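PDB 3MKV: putative amidohydrolase, which probably acts as a prolidase, hydrolysing dipeptides with a C-terminal proline at a two-zinc active site of the amidohydrolase superfamily type. Local coordinates for residues Ile62-His67 against Gly322-Asp326; Ala135-Thr139 against Val209-Ser213. One frame throughout, in Å; residues are numbered along the deposited sequence.

Interaction 1. Residues Ile62-His67 against Gly322-Asp326; sequences IDLHVH and GFGTD. With ZN (zinc ion), chain I.
His65, His67 and Asp326 grip one zinc ion, completed by carboxylated Lys193: this is the His-X-His motif of the first strand of an amidohydrolase TIM barrel, paired with an aspartate that corresponds to the one ending the eighth barrel strand in the superfamily, although residues 322-326 are not regular strand here. Both rings use NE2 (His65 NE2 to zinc 2.1 Å), while Asp326 OD1 binds at a longer 2.4 Å. This OD1 lies at the edge of the His67 ring, in its plane, 3.0 Å from His67 CD2. Imidazole suits the site because its second nitrogen can be held from behind: Glu253 accepts from His65 ND1 and Gly109 O from His67 ND1, fixing how each ring is turned.

Backbone bonds place these ligands. Asp326 N donates to His65 O (2.8 Å), and Leu64 N to Phe323 O (2.7 Å, 163° at the hydrogen). Asp63 serves both sides: OD1 accepts from His65 N (2.8 Å) in an Asx turn where the chain turns a corner at Leu64, and OD2 takes the Thr325 hydroxyl. Thr325 OG1, set between its backbone N and carbonyl carbon (chi1 58°), meets OD2 on its syn side; Gln335 donates to the same oxygen.

Further out, Phe323 turns its ring edge to Asp63 OD2 and stacks on Phe339. Gly322, without a side chain, lets Leu64 CD1 come within 4.0 Å of its CA.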
# COMPACT_ATOMS: atom_id res chain seq x y z
N ILE A 62 30.78 -36.20 3.83
CA ILE A 62 30.08 -35.02 3.32
C ILE A 62 28.69 -35.39 2.80
O ILE A 62 28.55 -36.28 1.97
CB ILE A 62 30.90 -34.35 2.19
CG1 ILE A 62 32.35 -34.11 2.65
CG2 ILE A 62 30.23 -33.07 1.69
CD1 ILE A 62 33.22 -33.37 1.65
N ASP A 63 27.65 -34.72 3.30
CA ASP A 63 26.31 -34.90 2.74
C ASP A 63 25.83 -33.65 1.99
O ASP A 63 25.74 -32.55 2.56
CB ASP A 63 25.29 -35.31 3.82
CG ASP A 63 23.94 -35.66 3.23
OD1 ASP A 63 23.61 -35.16 2.14
OD2 ASP A 63 23.19 -36.43 3.86
N LEU A 64 25.53 -33.84 0.70
CA LEU A 64 25.31 -32.73 -0.22
C LEU A 64 23.86 -32.27 -0.27
O LEU A 64 23.53 -31.33 -1.00
CB LEU A 64 25.78 -33.10 -1.63
CG LEU A 64 27.27 -33.06 -1.93
CD1 LEU A 64 27.52 -33.40 -3.41
CD2 LEU A 64 27.86 -31.70 -1.58
N HIS A 65 22.99 -32.93 0.49
CA HIS A 65 21.58 -32.58 0.45
C HIS A 65 20.87 -32.86 1.77
O HIS A 65 20.27 -33.90 1.96
CB HIS A 65 20.86 -33.29 -0.70
CG HIS A 65 19.55 -32.66 -1.07
ND1 HIS A 65 19.28 -32.17 -2.33
CD2 HIS A 65 18.44 -32.43 -0.33
CE1 HIS A 65 18.06 -31.66 -2.35
NE2 HIS A 65 17.53 -31.81 -1.15
N VAL A 66 20.92 -31.90 2.68
CA VAL A 66 20.15 -32.02 3.91
C VAL A 66 19.26 -30.80 4.06
O VAL A 66 19.46 -29.77 3.40
CB VAL A 66 21.08 -32.16 5.17
CG1 VAL A 66 21.99 -33.36 5.04
CG2 VAL A 66 21.91 -30.91 5.37
N HIS A 67 18.27 -30.92 4.93
CA HIS A 67 17.51 -29.78 5.40
C HIS A 67 17.55 -29.77 6.92
O HIS A 67 16.89 -30.55 7.59
CB HIS A 67 16.07 -29.84 4.89
CG HIS A 67 15.98 -29.83 3.40
ND1 HIS A 67 16.15 -28.68 2.65
CD2 HIS A 67 15.75 -30.82 2.51
CE1 HIS A 67 16.02 -28.97 1.37
NE2 HIS A 67 15.78 -30.26 1.26
N GLY A 322 27.26 -37.48 -6.33
CA GLY A 322 27.59 -37.05 -4.98
C GLY A 322 26.73 -37.79 -3.99
O GLY A 322 25.86 -38.56 -4.37
N PHE A 323 26.95 -37.56 -2.71
CA PHE A 323 26.19 -38.27 -1.68
C PHE A 323 25.15 -37.34 -1.06
O PHE A 323 25.46 -36.20 -0.70
CB PHE A 323 27.17 -38.81 -0.63
CG PHE A 323 26.51 -39.51 0.53
CD1 PHE A 323 26.49 -40.89 0.61
CD2 PHE A 323 25.95 -38.78 1.58
CE1 PHE A 323 25.90 -41.54 1.70
CE2 PHE A 323 25.36 -39.42 2.66
CZ PHE A 323 25.34 -40.81 2.72
N GLY A 324 23.92 -37.81 -0.96
CA GLY A 324 22.87 -37.02 -0.36
C GLY A 324 21.80 -37.87 0.28
O GLY A 324 21.66 -39.05 -0.05
N THR A 325 21.02 -37.27 1.17
CA THR A 325 20.02 -38.01 1.92
C THR A 325 18.61 -37.41 1.82
O THR A 325 17.65 -38.14 1.55
CB THR A 325 20.45 -38.20 3.42
OG1 THR A 325 20.66 -36.92 4.03
CG2 THR A 325 21.75 -39.03 3.51
N ASP A 326 18.49 -36.10 2.06
CA ASP A 326 17.21 -35.38 1.94
C ASP A 326 16.11 -35.91 2.87
O ASP A 326 14.97 -36.07 2.45
CB ASP A 326 16.71 -35.42 0.48
CG ASP A 326 15.57 -34.43 0.23
OD1 ASP A 326 15.46 -33.43 0.97
OD2 ASP A 326 14.79 -34.65 -0.73
ZN ZN I . 15.64 -31.49 -0.41

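Interaction 2. Residues Ala135-Thr139 against Val209-Ser213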
# COMPACT_ATOMS: atom_id res chain seq x y z
N ALA A 135 15.14 -22.08 -0.87
CA ALA A 135 15.00 -22.59 -2.23
C ALA A 135 14.09 -21.66 -3.04
O ALA A 135 13.05 -21.22 -2.55
CB ALA A 135 14.41 -23.98 -2.18
N LEU A 136 14.48 -21.38 -4.27
CA LEU A 136 13.62 -20.61 -5.17
C LEU A 136 12.60 -21.50 -5.88
O LEU A 136 12.94 -22.50 -6.49
CB LEU A 136 14.44 -19.82 -6.19
CG LEU A 136 14.84 -18.39 -5.79
CD1 LEU A 136 15.57 -18.33 -4.46
CD2 LEU A 136 15.69 -17.77 -6.88
N SER A 137 11.33 -21.13 -5.77
CA SER A 137 10.27 -21.87 -6.44
C SER A 137 9.36 -20.89 -7.15
O SER A 137 9.25 -19.72 -6.76
CB SER A 137 9.47 -22.67 -5.41
OG SER A 137 8.33 -23.25 -6.01
N GLN A 138 8.72 -21.36 -8.22
CA GLN A 138 7.71 -20.58 -8.91
C GLN A 138 6.40 -20.79 -8.15
O GLN A 138 6.31 -21.66 -7.29
CB GLN A 138 7.54 -21.07 -10.35
CG GLN A 138 7.01 -22.50 -10.41
CD GLN A 138 6.56 -22.92 -11.79
OE1 GLN A 138 7.36 -23.08 -12.71
NE2 GLN A 138 5.26 -23.13 -11.93
N THR A 139 5.39 -20.00 -8.50
CA THR A 139 4.07 -20.17 -7.94
C THR A 139 3.52 -21.57 -8.25
O THR A 139 3.51 -22.01 -9.41
CB THR A 139 3.14 -19.12 -8.52
OG1 THR A 139 3.53 -17.83 -8.03
CG2 THR A 139 1.69 -19.41 -8.14
N VAL A 209 5.87 -32.03 -13.57
CA VAL A 209 5.75 -30.66 -14.06
C VAL A 209 7.11 -29.97 -14.06
O VAL A 209 7.96 -30.28 -13.23
CB VAL A 209 4.79 -29.83 -13.18
CG1 VAL A 209 5.39 -29.64 -11.78
CG2 VAL A 209 4.48 -28.48 -13.83
N PHE A 210 7.31 -29.03 -14.99
CA PHE A 210 8.53 -28.24 -15.04
C PHE A 210 8.52 -27.16 -13.97
O PHE A 210 7.47 -26.60 -13.64
CB PHE A 210 8.69 -27.56 -16.40
CG PHE A 210 8.99 -28.49 -17.54
CD1 PHE A 210 9.23 -29.84 -17.31
CD2 PHE A 210 9.08 -28.01 -18.84
CE1 PHE A 210 9.51 -30.70 -18.36
CE2 PHE A 210 9.37 -28.87 -19.90
CZ PHE A 210 9.58 -30.22 -19.65
N GLY A 211 9.69 -26.85 -13.43
CA GLY A 211 9.83 -25.70 -12.56
C GLY A 211 10.56 -24.58 -13.28
O GLY A 211 11.72 -24.74 -13.64
N TYR A 212 9.88 -23.46 -13.48
CA TYR A 212 10.49 -22.28 -14.09
C TYR A 212 10.62 -22.38 -15.61
O TYR A 212 10.71 -23.47 -16.17
CB TYR A 212 11.88 -21.98 -13.48
CG TYR A 212 11.81 -21.25 -12.15
CD1 TYR A 212 12.48 -21.73 -11.02
CD2 TYR A 212 11.04 -20.11 -12.02
CE1 TYR A 212 12.40 -21.08 -9.81
CE2 TYR A 212 10.96 -19.44 -10.81
CZ TYR A 212 11.63 -19.92 -9.71
OH TYR A 212 11.52 -19.24 -8.51
N SER A 213 10.61 -21.22 -16.25
CA SER A 213 10.97 -21.10 -17.65
C SER A 213 12.49 -21.10 -17.78
O SER A 213 13.19 -20.86 -16.80
CB SER A 213 10.44 -19.78 -18.20
OG SER A 213 11.10 -18.67 -17.61
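Gln138 holds CG between its own backbone N and carbonyl carbon (chi1 64°) and runs extended beyond it, which carries its amide across to Tyr212. Tyr212 instead sets CG opposite its carbonyl carbon (chi1 -80°), and from there the ring reaches back along residues 136-138. The two side chains thus pass each other, each touching the other's segment.

The amide is used at both ends. Gln138 OE1 accepts from Tyr212 N at 2.7 Å, an almost straight bond (171° at the hydrogen) lying in the plane of the side-chain carbonyl. Gln138 NE2 turns back to donate to Thr139 O at 3.3 Å. A glutamine suits this place because it offers an acceptor to one loop and a donor to its own, which together fix the rotation of the amide.

Residues 135-137 form a short strand that follows barrel strand 128-131, pairs in parallel with 168-170 and bonds through the Leu136 backbone to Met195, two residues past the metal ligand Lys193. Residues 209-213 lead into helix 214-225, whose N-cap is Ser213. The contact lies at the subunit interface: Arg182 of a second subunit packs on Gln138, and the Phe210 backbone bonds to that subunit.

The Tyr212 ring is mostly apolar and lies against the end of the strand. Gln138 CB sits off-centre over its face, a CH-pi contact 4.2 Å from the ring centroid, while Leu136 O comes to the ring edge. The hydroxyl lets the far end of the ring enter among backbone carbonyls: Tyr212 OH bonds to Ala171 O and lies 2.9 Å from Ser137 O. Ser137 points its CB away from Tyr212, and its OG donates to Gln138 O in the carbonyl plane, on a lone pair, at 2.9 Å.

How the interactions relate
From the N terminus, the chain first meets residues 62-67, at the end of strand 56-63 and the start of the barrel. It then runs through residues 135-139 and, 70 residues on, returns at 209-213 to close interaction 2. Only at 322-326 does interaction 1 close its much longer loop, 255 residues across, so interaction 2 is nested inside it. The inner loop contains Lys193, the ligand shared by both zincs, and the outer one also takes in His234 and His254. Interaction 1 joins early and late barrel segments near the chain's centre; interaction 2, centred about 21 Å from it, ties strand 135-137 to the approach of helix 214-225. Their nearest atoms stay about 6 Å apart.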